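Local coordinates for ADP compounds hydrolase NudE (Escherichia coli, PDB 1VHZ), which hydrolyses ADP-ribose, NADH, Ap2A and Ap3A as a magnesium-dependent homodimeric enzyme of the Nudix family, at residues L64-A69 against Y75-S80; T110-L115 against R179-G184; P164-N167 against N171-A174. All blocks are in the same frame, centred on the assembly; numbering follows the deposited sequence.

Contact 1 (L64-A69 against Y75-S80)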
loop_
_atom_site.group_PDB
_atom_site.type_symbol
_atom_site.label_atom_id
_atom_site.label_comp_id
_atom_site.label_asym_id
_atom_site.label_seq_id
_atom_site.Cartn_x
_atom_site.Cartn_y
_atom_site.Cartn_z
ATOM N N LEU A 64 -16.182 -5.784 -8.935
ATOM C CA LEU A 64 -15.548 -5.593 -7.627
ATOM C C LEU A 64 -16.143 -6.621 -6.666
ATOM O O LEU A 64 -17.195 -7.163 -6.996
ATOM C CB LEU A 64 -15.909 -4.231 -7.039
ATOM C CG LEU A 64 -15.468 -2.937 -7.709
ATOM C CD1 LEU A 64 -13.957 -2.829 -7.759
ATOM C CD2 LEU A 64 -16.054 -2.766 -9.094
ATOM N N ILE A 65 -15.507 -6.825 -5.515
ATOM C CA ILE A 65 -16.043 -7.725 -4.523
ATOM C C ILE A 65 -16.052 -7.058 -3.138
ATOM O O ILE A 65 -15.322 -6.105 -2.902
ATOM C CB ILE A 65 -15.294 -9.063 -4.411
ATOM C CG1 ILE A 65 -13.790 -8.802 -4.259
ATOM C CG2 ILE A 65 -15.558 -9.958 -5.618
ATOM C CD1 ILE A 65 -13.031 -9.936 -3.636
ATOM N N ARG A 66 -16.922 -7.543 -2.255
ATOM C CA ARG A 66 -17.019 -7.062 -0.886
ATOM C C ARG A 66 -16.401 -8.169 -0.023
ATOM O O ARG A 66 -16.719 -9.340 -0.210
ATOM C CB ARG A 66 -18.441 -6.705 -0.489
ATOM C CG ARG A 66 -19.020 -5.570 -1.330
ATOM C CD ARG A 66 -20.445 -5.206 -0.916
ATOM N NE ARG A 66 -20.924 -4.078 -1.714
ATOM C CZ ARG A 66 -20.602 -2.803 -1.592
ATOM N NH1 ARG A 66 -21.130 -1.905 -2.437
ATOM N NH2 ARG A 66 -19.759 -2.377 -0.643
ATOM N N GLU A 67 -15.464 -7.817 0.848
ATOM C CA GLU A 67 -14.759 -8.826 1.634
ATOM C C GLU A 67 -14.426 -8.327 3.022
ATOM O O GLU A 67 -13.937 -7.204 3.219
ATOM C CB GLU A 67 -13.451 -9.169 0.859
ATOM C CG GLU A 67 -12.637 -10.278 1.492
ATOM C CD GLU A 67 -11.655 -10.928 0.523
ATOM O OE1 GLU A 67 -11.331 -12.123 0.693
ATOM O OE2 GLU A 67 -11.204 -10.254 -0.425
ATOM N N TYR A 68 -14.682 -9.189 4.014
ATOM C CA TYR A 68 -14.425 -8.795 5.384
ATOM C C TYR A 68 -12.928 -8.641 5.647
ATOM O O TYR A 68 -12.112 -9.416 5.169
ATOM C CB TYR A 68 -15.069 -9.764 6.370
ATOM C CG TYR A 68 -14.882 -9.393 7.821
ATOM C CD1 TYR A 68 -13.912 -10.030 8.591
ATOM C CD2 TYR A 68 -15.643 -8.399 8.422
ATOM C CE1 TYR A 68 -13.727 -9.698 9.912
ATOM C CE2 TYR A 68 -15.479 -8.072 9.754
ATOM C CZ TYR A 68 -14.520 -8.729 10.496
ATOM O OH TYR A 68 -14.334 -8.399 11.818
ATOM N N ALA A 69 -12.596 -7.633 6.428
ATOM C CA ALA A 69 -11.221 -7.323 6.827
ATOM C C ALA A 69 -11.193 -7.190 8.348
ATOM O O ALA A 69 -11.787 -6.260 8.912
ATOM C CB ALA A 69 -10.812 -6.002 6.160
ATOM N N TYR A 75 -16.260 -4.329 5.984
ATOM C CA TYR A 75 -16.240 -4.932 4.671
ATOM C C TYR A 75 -15.548 -3.986 3.705
ATOM O O TYR A 75 -15.891 -2.804 3.663
ATOM C CB TYR A 75 -17.656 -5.260 4.191
ATOM C CG TYR A 75 -18.134 -6.573 4.776
ATOM C CD1 TYR A 75 -18.886 -6.613 5.941
ATOM C CD2 TYR A 75 -17.779 -7.775 4.159
ATOM C CE1 TYR A 75 -19.307 -7.823 6.458
ATOM C CE2 TYR A 75 -18.182 -8.977 4.683
ATOM C CZ TYR A 75 -18.940 -9.000 5.840
ATOM O OH TYR A 75 -19.343 -10.213 6.366
ATOM N N GLU A 76 -14.531 -4.492 2.987
ATOM C CA GLU A 76 -13.925 -3.562 2.022
ATOM C C GLU A 76 -14.599 -3.787 0.671
ATOM O O GLU A 76 -15.354 -4.752 0.526
ATOM C CB GLU A 76 -12.440 -3.579 2.036
ATOM C CG GLU A 76 -11.605 -4.707 1.637
ATOM C CD GLU A 76 -10.100 -4.544 1.726
ATOM O OE1 GLU A 76 -9.471 -5.451 2.321
ATOM O OE2 GLU A 76 -9.508 -3.589 1.176
ATOM N N LEU A 77 -14.540 -2.800 -0.198
ATOM C CA LEU A 77 -15.071 -2.863 -1.544
ATOM C C LEU A 77 -13.810 -2.773 -2.435
ATOM O O LEU A 77 -13.017 -1.837 -2.215
ATOM C CB LEU A 77 -15.977 -1.696 -1.902
ATOM C CG LEU A 77 -16.358 -1.584 -3.392
ATOM C CD1 LEU A 77 -17.148 -2.806 -3.844
ATOM C CD2 LEU A 77 -17.164 -0.314 -3.662
ATOM N N GLY A 78 -13.572 -3.742 -3.299
ATOM C CA GLY A 78 -12.354 -3.640 -4.101
ATOM C C GLY A 78 -12.142 -4.801 -5.050
ATOM O O GLY A 78 -13.059 -5.529 -5.397
ATOM N N PHE A 79 -10.899 -4.928 -5.489
ATOM C CA PHE A 79 -10.506 -5.954 -6.428
ATOM C C PHE A 79 -10.092 -7.240 -5.719
ATOM O O PHE A 79 -9.553 -7.233 -4.617
ATOM C CB PHE A 79 -9.370 -5.446 -7.325
ATOM C CG PHE A 79 -9.730 -4.161 -8.030
ATOM C CD1 PHE A 79 -9.040 -2.991 -7.769
ATOM C CD2 PHE A 79 -10.786 -4.131 -8.936
ATOM C CE1 PHE A 79 -9.375 -1.812 -8.424
ATOM C CE2 PHE A 79 -11.127 -2.961 -9.584
ATOM C CZ PHE A 79 -10.421 -1.794 -9.335
ATOM N N SER A 80 -10.408 -8.332 -6.373
ATOM C CA SER A 80 -10.082 -9.682 -5.888
ATOM C C SER A 80 -8.582 -9.816 -5.778
ATOM O O SER A 80 -7.801 -9.327 -6.611
ATOM C CB SER A 80 -10.778 -10.654 -6.863
ATOM O OG SER A 80 -10.009 -11.822 -7.030
HETATM O O HOH W 1 -18.088 -3.307 1.222
HETATM O O HOH W 2 -10.817 -7.928 -1.671
HETATM O O HOH W 3 -11.045 -7.419 3.089
#

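Contact 2 (T110-L115 against R179-G184)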
loop_
_atom_site.group_PDB
_atom_site.type_symbol
_atom_site.label_atom_id
_atom_site.label_comp_id
_atom_site.label_asym_id
_atom_site.label_seq_id
_atom_site.Cartn_x
_atom_site.Cartn_y
_atom_site.Cartn_z
ATOM N N THR A 110 -3.891 -9.631 -18.650
ATOM C CA THR A 110 -2.744 -8.774 -18.894
ATOM C C THR A 110 -2.103 -8.276 -17.610
ATOM O O THR A 110 -2.727 -7.824 -16.657
ATOM C CB THR A 110 -2.812 -7.768 -20.012
ATOM O OG1 THR A 110 -2.395 -6.432 -19.709
ATOM C CG2 THR A 110 -4.074 -7.737 -20.805
ATOM N N PHE A 111 -0.802 -8.538 -17.552
ATOM C CA PHE A 111 0.022 -8.168 -16.390
ATOM C C PHE A 111 0.476 -6.724 -16.596
ATOM O O PHE A 111 1.210 -6.356 -17.501
ATOM C CB PHE A 111 1.140 -9.170 -16.195
ATOM C CG PHE A 111 2.217 -8.730 -15.255
ATOM C CD1 PHE A 111 3.538 -8.694 -15.682
ATOM C CD2 PHE A 111 1.899 -8.306 -13.963
ATOM C CE1 PHE A 111 4.539 -8.271 -14.820
ATOM C CE2 PHE A 111 2.911 -7.875 -13.114
ATOM C CZ PHE A 111 4.223 -7.848 -13.542
ATOM N N LEU A 112 -0.053 -5.855 -15.751
ATOM C CA LEU A 112 0.161 -4.421 -15.845
ATOM C C LEU A 112 1.231 -3.821 -14.986
ATOM O O LEU A 112 1.885 -2.847 -15.357
ATOM C CB LEU A 112 -1.195 -3.819 -15.380
ATOM C CG LEU A 112 -1.739 -2.594 -16.072
ATOM C CD1 LEU A 112 -1.668 -2.721 -17.584
ATOM C CD2 LEU A 112 -3.196 -2.361 -15.633
ATOM N N LYS A 113 1.386 -4.342 -13.758
ATOM C CA LYS A 113 2.378 -3.722 -12.884
ATOM C C LYS A 113 2.644 -4.606 -11.675
ATOM O O LYS A 113 1.762 -5.362 -11.235
ATOM C CB LYS A 113 1.793 -2.381 -12.376
ATOM C CG LYS A 113 2.835 -1.337 -11.925
ATOM C CD LYS A 113 3.387 -0.646 -13.156
ATOM C CE LYS A 113 4.714 0.036 -12.948
ATOM N NZ LYS A 113 5.110 0.747 -14.213
ATOM N N LYS A 114 3.845 -4.407 -11.140
ATOM C CA LYS A 114 4.228 -5.131 -9.921
ATOM C C LYS A 114 4.526 -4.084 -8.857
ATOM O O LYS A 114 5.321 -3.166 -9.064
ATOM C CB LYS A 114 5.406 -6.052 -10.162
ATOM C CG LYS A 114 5.941 -6.705 -8.891
ATOM C CD LYS A 114 7.267 -7.388 -9.219
ATOM C CE LYS A 114 7.099 -8.867 -9.415
ATOM N NZ LYS A 114 8.275 -9.488 -10.083
ATOM N N LEU A 115 3.927 -4.218 -7.680
ATOM C CA LEU A 115 4.163 -3.198 -6.657
ATOM C C LEU A 115 4.608 -3.773 -5.321
ATOM O O LEU A 115 4.148 -4.832 -4.936
ATOM C CB LEU A 115 2.835 -2.475 -6.405
ATOM C CG LEU A 115 2.492 -1.144 -7.004
ATOM C CD1 LEU A 115 3.203 -0.786 -8.292
ATOM C CD2 LEU A 115 0.972 -1.036 -7.201
ATOM N N ARG A 179 -6.980 2.507 -15.601
ATOM C CA ARG A 179 -7.512 3.641 -16.368
ATOM C C ARG A 179 -6.463 4.135 -17.364
ATOM O O ARG A 179 -6.819 4.456 -18.496
ATOM C CB ARG A 179 -7.878 4.756 -15.406
ATOM C CG ARG A 179 -8.541 5.985 -16.095
ATOM C CD ARG A 179 -8.147 7.138 -15.212
ATOM N NE ARG A 179 -8.943 8.323 -15.141
ATOM C CZ ARG A 179 -8.392 9.431 -14.593
ATOM N NH1 ARG A 179 -9.092 10.542 -14.505
ATOM N NH2 ARG A 179 -7.134 9.371 -14.148
ATOM N N GLU A 180 -5.189 4.218 -16.951
ATOM C CA GLU A 180 -4.143 4.647 -17.872
ATOM C C GLU A 180 -4.064 3.654 -19.048
ATOM O O GLU A 180 -4.022 4.052 -20.199
ATOM C CB GLU A 180 -2.758 4.669 -17.250
ATOM C CG GLU A 180 -2.182 5.893 -16.681
ATOM C CD GLU A 180 -2.664 7.231 -17.164
ATOM O OE1 GLU A 180 -2.081 7.783 -18.114
ATOM O OE2 GLU A 180 -3.638 7.755 -16.574
ATOM N N TRP A 181 -4.053 2.367 -18.689
ATOM C CA TRP A 181 -3.992 1.321 -19.712
ATOM C C TRP A 181 -5.190 1.395 -20.652
ATOM O O TRP A 181 -5.062 1.235 -21.869
ATOM C CB TRP A 181 -3.900 -0.026 -19.014
ATOM C CG TRP A 181 -3.885 -1.226 -19.906
ATOM C CD1 TRP A 181 -2.828 -1.720 -20.623
ATOM C CD2 TRP A 181 -4.989 -2.111 -20.135
ATOM N NE1 TRP A 181 -3.218 -2.872 -21.279
ATOM C CE2 TRP A 181 -4.532 -3.134 -20.995
ATOM C CE3 TRP A 181 -6.314 -2.133 -19.683
ATOM C CZ2 TRP A 181 -5.365 -4.153 -21.445
ATOM C CZ3 TRP A 181 -7.140 -3.160 -20.126
ATOM C CH2 TRP A 181 -6.662 -4.152 -20.999
ATOM N N LEU A 182 -6.381 1.616 -20.123
ATOM C CA LEU A 182 -7.600 1.736 -20.928
ATOM C C LEU A 182 -7.484 2.903 -21.918
ATOM O O LEU A 182 -7.968 2.811 -23.045
ATOM C CB LEU A 182 -8.789 1.926 -20.026
ATOM C CG LEU A 182 -9.915 0.958 -19.819
ATOM C CD1 LEU A 182 -9.763 -0.395 -20.480
ATOM C CD2 LEU A 182 -10.190 0.801 -18.309
ATOM N N LYS A 183 -6.827 3.985 -21.526
ATOM C CA LYS A 183 -6.592 5.144 -22.372
ATOM C C LYS A 183 -5.752 4.762 -23.590
ATOM O O LYS A 183 -6.060 5.125 -24.722
ATOM C CB LYS A 183 -5.860 6.252 -21.606
ATOM C CG LYS A 183 -6.753 7.146 -20.778
ATOM C CD LYS A 183 -5.965 8.092 -19.884
ATOM C CE LYS A 183 -6.897 8.912 -18.994
ATOM N NZ LYS A 183 -6.151 9.654 -17.932
ATOM N N GLY A 184 -4.715 3.963 -23.358
ATOM C CA GLY A 184 -3.829 3.500 -24.414
ATOM C C GLY A 184 -4.618 3.062 -25.643
ATOM O O GLY A 184 -4.401 3.566 -26.745
#

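Contact 3 (P164-N167 against N171-A174)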
loop_
_atom_site.group_PDB
_atom_site.type_symbol
_atom_site.label_atom_id
_atom_site.label_comp_id
_atom_site.label_asym_id
_atom_site.label_seq_id
_atom_site.Cartn_x
_atom_site.Cartn_y
_atom_site.Cartn_z
ATOM N N PRO A 164 -14.990 5.319 1.016
ATOM C CA PRO A 164 -13.952 4.984 1.973
ATOM C C PRO A 164 -13.659 3.499 2.056
ATOM O O PRO A 164 -12.520 3.119 2.380
ATOM C CB PRO A 164 -14.471 5.539 3.306
ATOM C CG PRO A 164 -15.394 6.638 2.877
ATOM C CD PRO A 164 -16.091 6.105 1.643
ATOM N N ASP A 165 -14.612 2.608 1.777
ATOM C CA ASP A 165 -14.417 1.171 1.806
ATOM C C ASP A 165 -13.482 0.668 0.705
ATOM O O ASP A 165 -13.037 -0.490 0.730
ATOM C CB ASP A 165 -15.758 0.430 1.611
ATOM C CG ASP A 165 -16.698 0.623 2.795
ATOM O OD1 ASP A 165 -17.924 0.503 2.595
ATOM O OD2 ASP A 165 -16.200 0.885 3.905
ATOM N N PHE A 166 -13.329 1.451 -0.346
ATOM C CA PHE A 166 -12.475 1.163 -1.457
ATOM C C PHE A 166 -11.108 1.834 -1.325
ATOM O O PHE A 166 -10.146 1.329 -1.887
ATOM C CB PHE A 166 -13.123 1.694 -2.769
ATOM C CG PHE A 166 -12.226 1.555 -3.976
ATOM C CD1 PHE A 166 -11.409 2.592 -4.376
ATOM C CD2 PHE A 166 -12.208 0.372 -4.712
ATOM C CE1 PHE A 166 -10.593 2.483 -5.492
ATOM C CE2 PHE A 166 -11.395 0.252 -5.826
ATOM C CZ PHE A 166 -10.577 1.312 -6.216
ATOM N N ASN A 167 -11.030 2.978 -0.638
ATOM C CA ASN A 167 -9.797 3.749 -0.564
ATOM C C ASN A 167 -8.639 3.139 0.190
ATOM O O ASN A 167 -8.256 3.568 1.273
ATOM C CB ASN A 167 -10.102 5.193 -0.112
ATOM C CG ASN A 167 -10.863 5.926 -1.217
ATOM O OD1 ASN A 167 -10.814 5.555 -2.389
ATOM N ND2 ASN A 167 -11.607 6.961 -0.887
ATOM N N ASN A 171 -5.769 -0.843 -4.015
ATOM C CA ASN A 171 -6.951 -0.652 -4.838
ATOM C C ASN A 171 -6.824 0.633 -5.659
ATOM O O ASN A 171 -7.088 0.646 -6.865
ATOM C CB ASN A 171 -8.265 -0.528 -4.022
ATOM C CG ASN A 171 -8.769 -1.852 -3.485
ATOM O OD1 ASN A 171 -8.437 -2.931 -3.996
ATOM N ND2 ASN A 171 -9.545 -1.796 -2.411
ATOM N N VAL A 172 -6.427 1.713 -4.988
ATOM C CA VAL A 172 -6.309 3.014 -5.686
ATOM C C VAL A 172 -5.238 2.980 -6.755
ATOM O O VAL A 172 -5.443 3.436 -7.879
ATOM C CB VAL A 172 -6.097 4.136 -4.667
ATOM C CG1 VAL A 172 -5.729 5.458 -5.307
ATOM C CG2 VAL A 172 -7.372 4.319 -3.809
ATOM N N SER A 173 -4.064 2.403 -6.441
ATOM C CA SER A 173 -3.002 2.270 -7.428
ATOM C C SER A 173 -3.519 1.502 -8.653
ATOM O O SER A 173 -3.324 1.936 -9.779
ATOM C CB SER A 173 -1.838 1.419 -6.855
ATOM O OG SER A 173 -1.151 2.150 -5.874
ATOM N N ALA A 174 -4.186 0.370 -8.401
ATOM C CA ALA A 174 -4.722 -0.451 -9.464
ATOM C C ALA A 174 -5.721 0.318 -10.329
ATOM O O ALA A 174 -5.688 0.226 -11.553
ATOM C CB ALA A 174 -5.400 -1.710 -8.910
#

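Contact 1 (L64-A69 against Y75-S80)
Ile65 and Gly78 satisfy each other twice in this antiparallel hairpin: Ile65 N gives a bond of 2.8 Å to Gly78 O, and Gly78 N returns one to Ile65 O. Glu67 and Glu76 form the second hydrogen-bonded pair, with Glu76 N 2.8 Å from Glu67 O; Glu67 N answers with a 3.1 Å bond to Glu76 O. One water can donate to Glu67 O and to Glu76 OE1, 2.6 Å from the latter, and another to Glu67 OE2 (2.7 Å) and Phe79 O, though each has more acceptors in reach than protons. A third accepts from Arg66 NH2 at 2.7 Å, in the plane of the guanidinium, whose face carries Leu77 CD1, and reaches Glu76 O only weakly. In the non-hydrogen-bonded pair beside Arg66, Tyr68 CG is anti to the backbone N (chi1 -178°), which turns its ring edge to the face of Tyr75, planes at 67°. Tyr75 OH is held by Glu145, and Ser80 OG by Glu101, probably a ligand of the divalent metal. Leu64 CD1 lies against Phe79 CE2. Strand 149-153 pairs with the far edge of strand 61-69, Phe79 packs on strand 51-58 and helix 169-184, and Pro10 of the second subunit covers both tyrosines.

Contact 2 (T110-L115 against R179-G184)
Leu112 of strand segment 110-115 and Trp181 of helix segment 179-184 are the residues whose CA atoms come nearest, 8.1 Å apart, a gap that side chains alone bridge. No hydrogen bond crosses it. On the helix side Trp181 carries nearly all of the contact. Its CG lies anti to the backbone N (chi1 178°), which extends the ring system from the helix toward the strand. Leu112 CD1 sits over one face of the five-membered ring, 3.8 Å from its centroid and 30° off the normal, a CH-pi contact. The same methyl comes within 3.4 Å of Trp181 CD1, while the other branch, Leu112 CD2, approaches Trp181 CB at 4.2 Å, so both branches of the leucine reach the base of the indole, CD1 more closely. Thr110, two residues earlier and reaching out from the same side of the strand, meets the six-membered part: its methyl CG2 lies 3.9 Å from Trp181 CZ2, arriving obliquely. One aromatic side chain thus receives two strand residues at different points along its length. The contact is small, 153 Å² in all, and lies near the surface, away from the substrate and metal sites. On the strand side, segment 110-115 hydrogen-bonds to strand 125-136, whose Gln132 also touches Trp181 and whose Val130 packs on Leu112. On the helix side, Val178 adds a further contact to Leu112, and Arg179 and Glu180 form reciprocal salt bridges with Glu180 and Arg179 of the second subunit, bringing the end of helix 169-184 to the dimer interface.

Contact 3 (P164-N167 against N171-A174)
The backbone oxygen of Phe166 accepts a hydrogen bond from Asn171 ND2 at 3.2 Å, with an N-H...O angle of 159°. The acceptor lies almost exactly in the amide plane of Asn171, whereas the donor is tilted from the carbonyl plane. The other end of this amide is occupied as well, since Asn171 OD1 accepts from Lys81 NZ, and the two bonds together fix which way round the amide is turned. Above the amide's stem lies the Phe166 ring: Asn171 CB stands over one ring face, toward the rim and 3.9 Å from the centroid, and ring and amide planes are only 18° apart. The ring gets there because its CG is anti to the backbone N (chi1 174°), which carries it back over the first turn of the helix. Val172 CG2 comes obliquely to Phe166 CE1 at 4.1 Å and also touches Asn167 OD1 at 3.9 Å, while Asn167 ND2 bonds to Leu161 O. With an alanine in place of Phe166, the carbonyl bond could persist, but Asn171 CB and Val172 CG2 would probably lose their aromatic cover and a gap would open beside Leu160 and Leu161. The arrangement is a loop folded back on the start of the helix it leads into, where Glu168 OE1 accepts from Asn171 N; this helix, 169-184, is the C-terminal one that packs against the central mixed sheet of the Nudix fold.

How the contacts relate
Contact 1 closes first along the chain; contact 3 is then nested within the stretch of chain that contact 2 closes. Contacts 1 and 3 are neighbours, centres about 10 Å apart, and touch directly: Leu77 N probably hydrogen-bonds to Asp165 O, so the loop before helix 169-184 is fastened to the hairpin. Contacts 2 and 3 share that helix, near its end and its start respectively, with centres about 16 Å apart and Leu115 packing on Ser173. Contacts 1 and 2 do not touch, their centres lying about 21 Å apart, yet both reach the same mixed sheet. The helix thus spans from hairpin to strand 104-116, and all three contacts meet the second subunit of the homodimer.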